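Local coordinates for nitrogenase molybdenum-iron protein beta chain (Clostridium pasteurianum, PDB 4WES) that forms, with the alpha chain, the molybdenum-iron component of nitrogenase, which reduces dinitrogen to ammonium, and shares an [8Fe-7S] cluster with that chain, at residues D387-N392 with I404-F409; P97-V102 with G131-H136; F191-I196 with P289-E294; N173-F178 with I199-T204. All blocks are in the same frame, centred on the assembly; numbering follows the deposited sequence. Where two conformers were deposited one is given.

Interaction 1 (D387-N392 with I404-F409); sequences DLLISN and IPFVRF
A beta-alpha-beta unit, strand 388-391, helix 396-402 and strand 406-408, closes here with Leu-389 paired to Phe-406 and Ile-390 to Val-407, strand 406-408 being outermost in a parallel sheet within this chain. Leu-389 bonds both ways: its N reaches Pro-405 O and its O accepts Val-407 N at 2.9 Å, with an N-H...O angle of 172°. Ser-391 repeats the pattern, N to Val-407 O at 3.2 Å and O from Phe-409 N at 2.9 Å, but Phe-409 N stands 53° above the Ser-391 carbonyl plane, not on a lone pair. On the face of Leu-389 and Phe-406 the two side chains run side by side, Leu-389 CD2 3.9 Å from Phe-406 CD1. The ring, with CG anti to the backbone N (chi1 179°), presents its edge to Ser-391 OG, 3.4 Å from CE1, and to Asn-392 O, 3.4 Å from CZ. Ser-391 OG itself bonds Asn-392 O on an in-plane lone pair. On the other face Ile-390 CG2 presses on Phe-409 CB at 3.4 Å, and both side chains pack on Leu-327 of helix 321-333. The guanidinium of Arg-408, salt-bridged to Asp-415, lies with one face against Phe-406 CE2. Polar oxygens thus meet the weakly positive C-H rim of the Phe-406 ring, which probably helps to fix its rotation.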
loop_
_atom_site.group_PDB
_atom_site.type_symbol
_atom_site.label_atom_id
_atom_site.label_comp_id
_atom_site.label_asym_id
_atom_site.label_seq_id
_atom_site.Cartn_x
_atom_site.Cartn_y
_atom_site.Cartn_z
ATOM N N ASP B 387 -4.592 5.689 16.107
ATOM C CA ASP B 387 -3.545 5.869 15.121
ATOM C C ASP B 387 -3.635 4.933 13.902
ATOM O O ASP B 387 -2.923 5.113 12.926
ATOM C CB ASP B 387 -2.181 5.682 15.789
ATOM C CG ASP B 387 -1.974 6.601 16.949
ATOM O OD1 ASP B 387 -2.090 7.842 16.728
ATOM O OD2 ASP B 387 -1.736 6.145 18.084
ATOM N N LEU B 388 -4.530 3.949 13.990
ATOM C CA LEU B 388 -4.593 2.880 13.005
ATOM C C LEU B 388 -5.942 2.178 13.174
ATOM O O LEU B 388 -6.394 1.965 14.282
ATOM C CB LEU B 388 -3.457 1.873 13.245
ATOM C CG LEU B 388 -3.289 0.700 12.259
ATOM C CD1 LEU B 388 -2.869 1.205 10.887
ATOM C CD2 LEU B 388 -2.275 -0.308 12.799
ATOM N N LEU B 389 -6.527 1.827 12.037
ATOM C CA LEU B 389 -7.788 1.073 11.976
ATOM C C LEU B 389 -7.567 -0.136 11.110
ATOM O O LEU B 389 -7.091 -0.004 9.980
ATOM C CB LEU B 389 -8.900 1.941 11.396
ATOM C CG LEU B 389 -10.254 1.293 11.148
ATOM C CD1 LEU B 389 -10.914 0.778 12.397
ATOM C CD2 LEU B 389 -11.190 2.229 10.436
ATOM N N ILE B 390 -7.976 -1.291 11.607
ATOM C CA ILE B 390 -7.865 -2.566 10.898
ATOM C C ILE B 390 -9.228 -3.247 10.883
ATOM O O ILE B 390 -9.787 -3.530 11.941
ATOM C CB ILE B 390 -6.811 -3.504 11.531
ATOM C CG1 ILE B 390 -5.464 -2.799 11.727
ATOM C CG2 ILE B 390 -6.669 -4.748 10.676
ATOM C CD1 ILE B 390 -4.421 -3.648 12.377
ATOM N N SER B 391 -9.780 -3.451 9.688
ATOM C CA SER B 391 -11.097 -4.036 9.569
ATOM C C SER B 391 -11.359 -4.423 8.133
ATOM O O SER B 391 -10.538 -4.173 7.252
ATOM C CB SER B 391 -12.209 -3.043 10.011
ATOM O OG SER B 391 -12.410 -2.000 9.046
ATOM N N ASN B 392 -12.569 -4.936 7.872
ATOM C CA ASN B 392 -12.973 -5.182 6.498
ATOM C C ASN B 392 -13.305 -3.861 5.810
ATOM O O ASN B 392 -13.110 -2.763 6.359
ATOM C CB ASN B 392 -14.132 -6.186 6.459
ATOM C CG ASN B 392 -15.441 -5.622 7.002
ATOM O OD1 ASN B 392 -15.674 -4.420 6.998
ATOM N ND2 ASN B 392 -16.320 -6.523 7.429
ATOM N N ILE B 404 -7.838 8.252 9.614
ATOM C CA ILE B 404 -7.063 7.217 10.290
ATOM C C ILE B 404 -6.420 6.304 9.253
ATOM O O ILE B 404 -7.118 5.777 8.375
ATOM C CB ILE B 404 -7.959 6.338 11.203
ATOM C CG1 ILE B 404 -8.775 7.159 12.182
ATOM C CG2 ILE B 404 -7.110 5.335 11.966
ATOM C CD1 ILE B 404 -9.894 6.393 12.824
ATOM N N PRO B 405 -5.104 6.064 9.372
ATOM C CA PRO B 405 -4.464 5.028 8.506
ATOM C C PRO B 405 -5.197 3.710 8.614
ATOM O O PRO B 405 -5.520 3.266 9.706
ATOM C CB PRO B 405 -3.038 4.959 9.064
ATOM C CG PRO B 405 -2.808 6.330 9.614
ATOM C CD PRO B 405 -4.119 6.715 10.255
ATOM N N PHE B 406 -5.437 3.101 7.441
ATOM C CA PHE B 406 -6.401 2.020 7.333
ATOM C C PHE B 406 -5.807 0.791 6.655
ATOM O O PHE B 406 -5.290 0.878 5.549
ATOM C CB PHE B 406 -7.623 2.520 6.556
ATOM C CG PHE B 406 -8.721 1.504 6.338
ATOM C CD1 PHE B 406 -9.225 0.753 7.380
ATOM C CD2 PHE B 406 -9.280 1.330 5.071
ATOM C CE1 PHE B 406 -10.227 -0.183 7.170
ATOM C CE2 PHE B 406 -10.281 0.398 4.866
ATOM C CZ PHE B 406 -10.759 -0.350 5.916
ATOM N N VAL B 407 -5.915 -0.369 7.315
ATOM C CA VAL B 407 -5.530 -1.664 6.801
ATOM C C VAL B 407 -6.762 -2.527 6.604
ATOM O O VAL B 407 -7.455 -2.832 7.569
ATOM C CB VAL B 407 -4.521 -2.344 7.724
ATOM C CG1 VAL B 407 -4.168 -3.752 7.248
ATOM C CG2 VAL B 407 -3.273 -1.469 7.860
ATOM N N ARG B 408 -6.975 -2.953 5.369
ATOM C CA ARG B 408 -8.050 -3.888 5.051
ATOM C C ARG B 408 -7.672 -5.298 5.496
ATOM O O ARG B 408 -6.593 -5.796 5.123
ATOM C CB ARG B 408 -8.344 -3.852 3.565
ATOM C CG ARG B 408 -9.061 -2.597 3.132
ATOM C CD ARG B 408 -9.067 -2.415 1.623
ATOM N NE ARG B 408 -9.845 -1.237 1.247
ATOM C CZ ARG B 408 -9.411 0.026 1.304
ATOM N NH1 ARG B 408 -8.171 0.279 1.661
ATOM N NH2 ARG B 408 -10.256 0.997 1.053
ATOM N N PHE B 409 -8.534 -5.950 6.253
ATOM C CA PHE B 409 -8.237 -7.249 6.866
ATOM C C PHE B 409 -9.537 -7.992 7.064
ATOM O O PHE B 409 -10.562 -7.379 7.381
ATOM C CB PHE B 409 -7.556 -6.963 8.213
ATOM C CG PHE B 409 -7.177 -8.174 9.020
ATOM C CD1 PHE B 409 -5.923 -8.708 8.915
ATOM C CD2 PHE B 409 -8.062 -8.722 9.903
ATOM C CE1 PHE B 409 -5.559 -9.814 9.686
ATOM C CE2 PHE B 409 -7.711 -9.814 10.676
ATOM C CZ PHE B 409 -6.467 -10.366 10.566
#

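Interaction 2 (P97-V102 with G131-H136); sequences PDIIAV and GKLVIH
Lys-132 NZ is gripped by three oxygens just before a pair of parallel strands: Pro-97 O at 3.0 Å from NZ, Asp-98 OD1 at 3.1 Å from NZ in a salt bridge, and Asn-96 OD1 just before the segment. Asp-98 OD1 offers its anti lone pair, whereas the ammonium stands 52° out of the carbonyl plane of Pro-97. A bend at chi2 (-66°) turns the lysine chain toward the loop before strand 99-104, bringing CD to 3.3 Å from Pro-97 O. The other carboxylate oxygen, Asp-98 OD2, is held by Asn-37 ND2. Beyond this clamp the backbones of 99-102 and 133-136 bond in parallel register: Leu-133 O takes Ile-100 N, Ile-100 O takes Ile-135 N, and Ile-135 O takes Val-102 N at 2.8 Å with an N-H...O angle of 170°. Ile-99 and Ile-135 share one face, where Ile-99 CD1 meets Ile-135 CG2 at 3.9 Å, and helix 146-161 covers both. On the other face, Val-102 CG2 touches Val-134 CG1 at 4.1 Å, while CB of Val-102 lies 3.8 Å from CB of His-136. The His-136 ring leads away to Tyr-160 OH through ND1. With its ammonium held by one carboxylate and two neutral oxygens, Lys-132 probably stays protonated, and its charge ties the loop before strand 99-104 to that before strand 133-136.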
loop_
_atom_site.group_PDB
_atom_site.type_symbol
_atom_site.label_atom_id
_atom_site.label_comp_id
_atom_site.label_asym_id
_atom_site.label_seq_id
_atom_site.Cartn_x
_atom_site.Cartn_y
_atom_site.Cartn_z
ATOM N N PRO B 97 -22.241 -32.087 -10.116
ATOM C CA PRO B 97 -21.235 -32.105 -9.067
ATOM C C PRO B 97 -21.022 -33.549 -8.598
ATOM O O PRO B 97 -21.873 -34.412 -8.846
ATOM C CB PRO B 97 -21.885 -31.260 -7.965
ATOM C CG PRO B 97 -23.336 -31.534 -8.140
ATOM C CD PRO B 97 -23.551 -31.625 -9.627
ATOM N N ASP B 98 -19.932 -33.788 -7.867
ATOM C CA ASP B 98 -19.741 -35.092 -7.205
ATOM C C ASP B 98 -20.461 -35.128 -5.847
ATOM O O ASP B 98 -20.811 -36.201 -5.346
ATOM C CB ASP B 98 -18.261 -35.410 -7.044
ATOM C CG ASP B 98 -17.585 -35.719 -8.357
ATOM O OD1 ASP B 98 -18.276 -35.944 -9.368
ATOM O OD2 ASP B 98 -16.343 -35.729 -8.367
ATOM N N ILE B 99 -20.640 -33.942 -5.246
ATOM C CA ILE B 99 -21.246 -33.808 -3.935
ATOM C C ILE B 99 -22.024 -32.501 -3.887
ATOM O O ILE B 99 -21.545 -31.472 -4.343
ATOM C CB ILE B 99 -20.188 -33.915 -2.812
ATOM C CG1 ILE B 99 -20.830 -33.806 -1.439
ATOM C CG2 ILE B 99 -19.046 -32.919 -2.986
ATOM C CD1 ILE B 99 -19.895 -34.184 -0.303
ATOM N N ILE B 100 -23.244 -32.582 -3.354
ATOM C CA ILE B 100 -24.053 -31.409 -3.041
ATOM C C ILE B 100 -23.952 -31.189 -1.538
ATOM O O ILE B 100 -24.245 -32.092 -0.768
ATOM C CB ILE B 100 -25.517 -31.605 -3.472
ATOM C CG1 ILE B 100 -25.620 -31.857 -4.981
ATOM C CG2 ILE B 100 -26.347 -30.402 -3.050
ATOM C CD1 ILE B 100 -27.015 -32.181 -5.446
ATOM N N ALA B 101 -23.523 -29.985 -1.130
ATOM C CA ALA B 101 -23.398 -29.686 0.286
ATOM C C ALA B 101 -24.469 -28.662 0.653
ATOM O O ALA B 101 -24.373 -27.491 0.322
ATOM C CB ALA B 101 -22.030 -29.143 0.609
ATOM N N VAL B 102 -25.503 -29.150 1.325
ATOM C CA VAL B 102 -26.684 -28.348 1.660
ATOM C C VAL B 102 -26.479 -27.604 2.979
ATOM O O VAL B 102 -26.025 -28.182 3.971
ATOM C CB VAL B 102 -27.912 -29.277 1.804
ATOM C CG1 VAL B 102 -29.140 -28.447 2.165
ATOM C CG2 VAL B 102 -28.146 -30.047 0.508
ATOM N N GLY B 131 -22.322 -43.188 -6.769
ATOM C CA GLY B 131 -21.061 -42.467 -6.687
ATOM C C GLY B 131 -21.186 -41.008 -6.303
ATOM O O GLY B 131 -20.178 -40.359 -6.066
ATOM N N LYS B 132 -22.415 -40.506 -6.252
ATOM C CA LYS B 132 -22.655 -39.106 -5.895
ATOM C C LYS B 132 -23.108 -39.033 -4.458
ATOM O O LYS B 132 -23.654 -39.992 -3.906
ATOM C CB LYS B 132 -23.737 -38.476 -6.778
ATOM C CG LYS B 132 -23.428 -38.556 -8.255
ATOM C CD LYS B 132 -22.221 -37.735 -8.645
ATOM C CE LYS B 132 -22.104 -37.579 -10.149
ATOM N NZ LYS B 132 -21.001 -36.691 -10.548
ATOM N N LEU B 133 -22.955 -37.842 -3.865
ATOM C CA LEU B 133 -23.282 -37.653 -2.466
ATOM C C LEU B 133 -24.090 -36.385 -2.238
ATOM O O LEU B 133 -23.891 -35.369 -2.921
ATOM C CB LEU B 133 -22.007 -37.558 -1.625
ATOM C CG LEU B 133 -21.131 -38.797 -1.602
ATOM C CD1 LEU B 133 -19.780 -38.532 -0.991
ATOM C CD2 LEU B 133 -21.843 -39.913 -0.857
ATOM N N VAL B 134 -24.972 -36.430 -1.241
ATOM C CA VAL B 134 -25.655 -35.227 -0.704
ATOM C C VAL B 134 -25.438 -35.200 0.794
ATOM O O VAL B 134 -25.758 -36.160 1.492
ATOM C CB VAL B 134 -27.174 -35.248 -1.000
ATOM C CG1 VAL B 134 -27.831 -33.992 -0.417
ATOM C CG2 VAL B 134 -27.453 -35.359 -2.495
ATOM N N ILE B 135 -24.838 -34.111 1.267
ATOM C CA ILE B 135 -24.616 -33.908 2.675
ATOM C C ILE B 135 -25.304 -32.617 3.119
ATOM O O ILE B 135 -25.728 -31.820 2.284
ATOM C CB ILE B 135 -23.106 -33.868 3.013
ATOM C CG1 ILE B 135 -22.398 -32.612 2.532
ATOM C CG2 ILE B 135 -22.417 -35.118 2.466
ATOM C CD1 ILE B 135 -21.032 -32.440 3.127
ATOM N N HIS B 136 -25.418 -32.410 4.422
ATOM C CA HIS B 136 -26.048 -31.173 4.903
ATOM C C HIS B 136 -25.500 -30.740 6.246
ATOM O O HIS B 136 -24.933 -31.538 7.008
ATOM C CB HIS B 136 -27.580 -31.299 5.028
ATOM C CG HIS B 136 -28.050 -31.781 6.361
ATOM N ND1 HIS B 136 -28.003 -33.104 6.766
ATOM C CD2 HIS B 136 -28.572 -31.088 7.389
ATOM C CE1 HIS B 136 -28.479 -33.197 7.994
ATOM N NE2 HIS B 136 -28.824 -31.987 8.397
#

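Interaction 3 (F191-I196 with P289-E294); sequences FEAMDI and PASIEE
Ala-193, in the last turn of helix 181-193, is the first residue to meet the other segment: its CB lies 3.9 Å from Ile-292 CD1, and its carbonyl O lies 3.4 Å from Pro-289 CG. Met-194 follows and supplies the sulfur. In the conformer described, one of two, its chain bends at both chi2 (-69°) and chi3 (-70°), which brings SD to 3.5 Å from Pro-289 CD and to 3.9 Å from Ile-292 CD1. The methionine crosses both partners at about a right angle, and Ile-292 CD1 touches both Ala-193 CB and Met-194 SD. Leu-280 and Ser-281 of helix 270-284 also touch the Met-194 side chain. At Asp-195 phi turns positive (62°), and two backbone bonds return into the last turn, Asp-195 N to Glu-192 O and Ile-196 N to Phe-191 O, each 3.0 Å between the named atoms. Asp-195 O is in addition taken by Lys-286 NZ. On the partner side Pro-289 occupies the N-cap position of helix 290-305. Apolar side-chain packing therefore brings together one helix ending in a Schellman motif and another starting at a proline N-cap.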
loop_
_atom_site.group_PDB
_atom_site.type_symbol
_atom_site.label_atom_id
_atom_site.label_comp_id
_atom_site.label_asym_id
_atom_site.label_seq_id
_atom_site.Cartn_x
_atom_site.Cartn_y
_atom_site.Cartn_z
ATOM N N PHE B 191 3.400 -26.952 6.418
ATOM C CA PHE B 191 3.374 -28.413 6.609
ATOM C C PHE B 191 4.380 -29.096 5.675
ATOM O O PHE B 191 5.132 -30.001 6.077
ATOM C CB PHE B 191 1.996 -29.007 6.300
ATOM C CG PHE B 191 1.044 -29.079 7.481
ATOM C CD1 PHE B 191 0.992 -30.242 8.239
ATOM C CD2 PHE B 191 0.220 -28.032 7.821
ATOM C CE1 PHE B 191 0.158 -30.324 9.324
ATOM C CE2 PHE B 191 -0.625 -28.129 8.877
ATOM C CZ PHE B 191 -0.675 -29.276 9.623
ATOM N N GLU B 192 4.398 -28.653 4.415
ATOM C CA GLU B 192 5.277 -29.276 3.422
ATOM C C GLU B 192 6.738 -28.990 3.754
ATOM O O GLU B 192 7.596 -29.882 3.638
ATOM C CB GLU B 192 4.891 -28.792 2.035
ATOM C CG GLU B 192 3.539 -29.391 1.646
ATOM C CD GLU B 192 2.857 -28.754 0.468
ATOM O OE1 GLU B 192 3.470 -27.895 -0.196
ATOM O OE2 GLU B 192 1.676 -29.142 0.234
ATOM N N ALA B 193 7.047 -27.771 4.196
ATOM C CA ALA B 193 8.426 -27.451 4.586
ATOM C C ALA B 193 8.864 -28.286 5.807
ATOM O O ALA B 193 10.047 -28.634 5.935
ATOM C CB ALA B 193 8.580 -25.964 4.857
ATOM N N MET B 194 7.933 -28.573 6.708
ATOM C CA MET B 194 8.176 -29.407 7.884
ATOM C C MET B 194 8.260 -30.903 7.519
ATOM O O MET B 194 8.623 -31.714 8.371
ATOM C CB MET B 194 7.088 -29.226 8.952
ATOM C CG MET B 194 7.090 -27.880 9.705
ATOM S SD MET B 194 8.470 -27.618 10.815
ATOM C CE MET B 194 8.122 -28.789 12.136
ATOM N N ASP B 195 7.883 -31.259 6.292
ATOM C CA ASP B 195 7.821 -32.633 5.827
ATOM C C ASP B 195 6.806 -33.471 6.622
ATOM O O ASP B 195 7.073 -34.634 6.965
ATOM C CB ASP B 195 9.216 -33.287 5.833
ATOM C CG ASP B 195 9.271 -34.547 4.997
ATOM O OD1 ASP B 195 8.459 -34.699 4.044
ATOM O OD2 ASP B 195 10.143 -35.387 5.282
ATOM N N ILE B 196 5.632 -32.894 6.867
ATOM C CA ILE B 196 4.569 -33.523 7.610
ATOM C C ILE B 196 3.360 -33.781 6.699
ATOM O O ILE B 196 2.707 -32.841 6.267
ATOM C CB ILE B 196 4.143 -32.661 8.814
ATOM C CG1 ILE B 196 5.304 -32.571 9.786
ATOM C CG2 ILE B 196 2.894 -33.203 9.498
ATOM C CD1 ILE B 196 5.124 -31.528 10.880
ATOM N N PRO B 289 12.894 -26.727 9.957
ATOM C CA PRO B 289 13.958 -26.490 8.972
ATOM C C PRO B 289 14.471 -25.060 8.930
ATOM O O PRO B 289 13.814 -24.105 9.384
ATOM C CB PRO B 289 13.295 -26.838 7.654
ATOM C CG PRO B 289 11.845 -26.546 7.874
ATOM C CD PRO B 289 11.586 -26.931 9.306
ATOM N N ALA B 290 15.656 -24.910 8.361
ATOM C CA ALA B 290 16.325 -23.626 8.304
ATOM C C ALA B 290 15.484 -22.570 7.590
ATOM O O ALA B 290 15.517 -21.387 7.952
ATOM C CB ALA B 290 17.666 -23.800 7.608
ATOM N N SER B 291 14.738 -22.987 6.561
ATOM C CA SER B 291 13.939 -22.009 5.804
ATOM C C SER B 291 12.881 -21.326 6.658
ATOM O O SER B 291 12.702 -20.109 6.577
ATOM C CB SER B 291 13.284 -22.689 4.598
ATOM O OG SER B 291 12.365 -23.692 4.996
ATOM N N ILE B 292 12.207 -22.114 7.488
ATOM C CA ILE B 292 11.203 -21.560 8.407
ATOM C C ILE B 292 11.849 -20.678 9.470
ATOM O O ILE B 292 11.373 -19.590 9.782
ATOM C CB ILE B 292 10.346 -22.657 9.036
ATOM C CG1 ILE B 292 9.471 -23.324 7.965
ATOM C CG2 ILE B 292 9.509 -22.121 10.196
ATOM C CD1 ILE B 292 8.626 -24.476 8.438
ATOM N N GLU B 293 12.962 -21.139 10.007
ATOM C CA GLU B 293 13.700 -20.328 10.961
ATOM C C GLU B 293 14.161 -19.009 10.354
ATOM O O GLU B 293 14.112 -17.970 11.032
ATOM C CB GLU B 293 14.852 -21.136 11.577
ATOM C CG GLU B 293 15.537 -20.339 12.675
ATOM C CD GLU B 293 16.365 -21.128 13.621
ATOM O OE1 GLU B 293 17.165 -20.473 14.325
ATOM O OE2 GLU B 293 16.212 -22.373 13.682
ATOM N N GLU B 294 14.613 -19.032 9.096
ATOM C CA GLU B 294 15.014 -17.771 8.440
ATOM C C GLU B 294 13.821 -16.816 8.364
ATOM O O GLU B 294 13.968 -15.619 8.624
ATOM C CB GLU B 294 15.585 -18.029 7.037
ATOM C CG GLU B 294 16.115 -16.772 6.408
ATOM C CD GLU B 294 16.438 -16.869 4.936
ATOM O OE1 GLU B 294 15.645 -17.450 4.172
ATOM O OE2 GLU B 294 17.489 -16.302 4.531
#

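Interaction 4 (N173-F178 with I199-T204); sequences NVIPGF and IMFPDT
Ile-175 CG1 rests over one face of the Phe-201 ring, 4.1 Å from its centroid and 25° off the normal, a CH-pi contact displaced toward the rim; CD1 of Ile-175 follows, 3.9 Å from CZ of Phe-201. Phe-201 CG sits between its backbone N and carbonyl carbon (chi1 75°), and this torsion swings the ring back beside Ile-175, with Asn-173 CB near its edge. On the opposite face of the sheet Val-174 CG1 presses 3.7 Å from Met-200 CB. Just past the strand, Pro-176 CD approaches Phe-201 O at 3.3 Å. Two bonds fix the register of the backbones, Val-174 N to Ile-199 O at 2.8 Å and Phe-201 N to Val-174 O at 3.1 Å. Asn-173 OD1 also lies against Ile-199 CD1, though its hydrogen bond goes to Ser-235 OG; ND2 reaches Thr-232 O and Thr-238 OG1. Pro-202, behind a cis peptide bond, turns the chain away after strand 198-200, and its buried O, 3.5 Å from Pro-176 CG, has no partner in the model. Farther out, helix 146-161 covers Ile-175 and Phe-201 through Val-154, while Met-184, Ile-187 and Lys-188 of helix 181-193 pack on Met-200. Strand 172-175, that helix and strand 198-200, outermost within this chain, thus make a beta-alpha-beta crossover in a parallel sheet layered between helices.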
loop_
_atom_site.group_PDB
_atom_site.type_symbol
_atom_site.label_atom_id
_atom_site.label_comp_id
_atom_site.label_asym_id
_atom_site.label_seq_id
_atom_site.Cartn_x
_atom_site.Cartn_y
_atom_site.Cartn_z
ATOM N N ASN B 173 -4.668 -34.060 10.323
ATOM C CA ASN B 173 -5.732 -33.227 9.752
ATOM C C ASN B 173 -5.503 -31.776 10.202
ATOM O O ASN B 173 -5.138 -31.560 11.367
ATOM C CB ASN B 173 -7.098 -33.646 10.244
ATOM C CG ASN B 173 -7.442 -35.070 9.892
ATOM O OD1 ASN B 173 -7.111 -35.549 8.816
ATOM N ND2 ASN B 173 -8.135 -35.735 10.817
ATOM N N VAL B 174 -5.758 -30.815 9.336
ATOM C CA VAL B 174 -5.749 -29.423 9.727
ATOM C C VAL B 174 -7.032 -28.762 9.255
ATOM O O VAL B 174 -7.333 -28.778 8.064
ATOM C CB VAL B 174 -4.464 -28.672 9.287
ATOM C CG1 VAL B 174 -4.210 -28.771 7.793
ATOM C CG2 VAL B 174 -4.497 -27.221 9.767
ATOM N N ILE B 175 -7.773 -28.205 10.208
ATOM C CA ILE B 175 -8.950 -27.412 9.894
ATOM C C ILE B 175 -8.489 -25.965 10.068
ATOM O O ILE B 175 -8.158 -25.561 11.175
ATOM C CB ILE B 175 -10.147 -27.747 10.802
ATOM C CG1 ILE B 175 -10.504 -29.232 10.715
ATOM C CG2 ILE B 175 -11.322 -26.871 10.459
ATOM C CD1 ILE B 175 -11.509 -29.685 11.774
ATOM N N PRO B 176 -8.401 -25.207 8.957
ATOM C CA PRO B 176 -7.682 -23.941 8.982
ATOM C C PRO B 176 -8.503 -22.753 9.489
ATOM O O PRO B 176 -7.990 -21.644 9.554
ATOM C CB PRO B 176 -7.291 -23.753 7.528
ATOM C CG PRO B 176 -8.440 -24.350 6.786
ATOM C CD PRO B 176 -8.779 -25.594 7.586
ATOM N N GLY B 177 -9.781 -22.975 9.754
ATOM C CA GLY B 177 -10.676 -21.929 10.137
ATOM C C GLY B 177 -11.164 -21.087 8.965
ATOM O O GLY B 177 -10.936 -21.398 7.796
ATOM N N PHE B 178 -11.882 -20.008 9.310
ATOM C CA PHE B 178 -12.455 -19.109 8.316
ATOM C C PHE B 178 -11.389 -18.110 7.904
ATOM O O PHE B 178 -11.393 -16.944 8.300
ATOM C CB PHE B 178 -13.736 -18.469 8.846
ATOM C CG PHE B 178 -14.423 -17.607 7.838
ATOM C CD1 PHE B 178 -15.011 -18.148 6.737
ATOM C CD2 PHE B 178 -14.428 -16.191 7.953
ATOM C CE1 PHE B 178 -15.640 -17.326 5.765
ATOM C CE2 PHE B 178 -15.041 -15.423 6.998
ATOM C CZ PHE B 178 -15.643 -16.000 5.909
ATOM N N ILE B 199 -3.967 -33.638 5.840
ATOM C CA ILE B 199 -5.194 -33.436 5.085
ATOM C C ILE B 199 -5.747 -32.099 5.580
ATOM O O ILE B 199 -6.055 -31.981 6.766
ATOM C CB ILE B 199 -6.277 -34.511 5.317
ATOM C CG1 ILE B 199 -5.755 -35.901 4.910
ATOM C CG2 ILE B 199 -7.523 -34.157 4.525
ATOM C CD1 ILE B 199 -6.632 -37.025 5.412
ATOM N N MET B 200 -5.845 -31.090 4.719
ATOM C CA MET B 200 -6.489 -29.831 5.073
ATOM C C MET B 200 -7.935 -29.859 4.628
ATOM O O MET B 200 -8.201 -30.233 3.490
ATOM C CB MET B 200 -5.782 -28.651 4.418
ATOM C CG MET B 200 -6.449 -27.313 4.746
ATOM S SD MET B 200 -5.626 -25.885 4.075
ATOM C CE MET B 200 -4.297 -25.772 5.235
ATOM N N PHE B 201 -8.855 -29.461 5.503
ATOM C CA PHE B 201 -10.213 -29.282 5.060
ATOM C C PHE B 201 -10.935 -28.257 5.933
ATOM O O PHE B 201 -10.685 -28.190 7.147
ATOM C CB PHE B 201 -10.979 -30.611 5.067
ATOM C CG PHE B 201 -11.382 -31.107 6.405
ATOM C CD1 PHE B 201 -10.459 -31.782 7.217
ATOM C CD2 PHE B 201 -12.700 -31.066 6.811
ATOM C CE1 PHE B 201 -10.822 -32.285 8.447
ATOM C CE2 PHE B 201 -13.080 -31.594 8.045
ATOM C CZ PHE B 201 -12.136 -32.208 8.848
ATOM N N PRO B 202 -11.879 -27.502 5.349
ATOM C CA PRO B 202 -12.005 -27.195 3.923
ATOM C C PRO B 202 -10.722 -26.538 3.370
ATOM O O PRO B 202 -9.865 -26.091 4.145
ATOM C CB PRO B 202 -13.183 -26.207 3.853
ATOM C CG PRO B 202 -13.833 -26.291 5.210
ATOM C CD PRO B 202 -12.727 -26.618 6.156
ATOM N N ASP B 203 -10.618 -26.489 2.043
ATOM C CA ASP B 203 -9.469 -25.848 1.390
ATOM C C ASP B 203 -9.964 -25.171 0.128
ATOM O O ASP B 203 -10.244 -25.834 -0.849
ATOM C CB ASP B 203 -8.397 -26.905 1.087
ATOM C CG ASP B 203 -7.221 -26.330 0.351
ATOM O OD1 ASP B 203 -7.094 -25.099 0.242
ATOM O OD2 ASP B 203 -6.383 -27.147 -0.128
ATOM N N THR B 204 -10.084 -23.837 0.173
ATOM C CA THR B 204 -10.592 -23.084 -0.967
ATOM C C THR B 204 -9.466 -22.596 -1.891
ATOM O O THR B 204 -9.739 -21.880 -2.863
ATOM C CB THR B 204 -11.403 -21.872 -0.502
ATOM O OG1 THR B 204 -10.495 -21.089 0.273
ATOM C CG2 THR B 204 -12.606 -22.305 0.332
#

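How the interactions relate
Interactions 1, 2 and 4 each pair the outermost strand, within this chain, of a different parallel sheet with its neighbour, while interaction 3 joins two helix ends. Interactions 3 and 4 touch directly: Phe-191 CE2 lies 3.8 Å from Val-174 CG1, and helix 181-193, whose end forms part of interaction 3, connects the strands of interaction 4. Interactions 2 and 4 come within about 9 Å at their nearest atoms, and helix 146-161 packs on both. Interactions 1 and 2 lie on opposite sides of the chain's centre, their centres 39 Å apart. The Val-102 side chain of interaction 2 is about 12 Å from the [8Fe-7S] cluster, without contact; the others lie away from known sites.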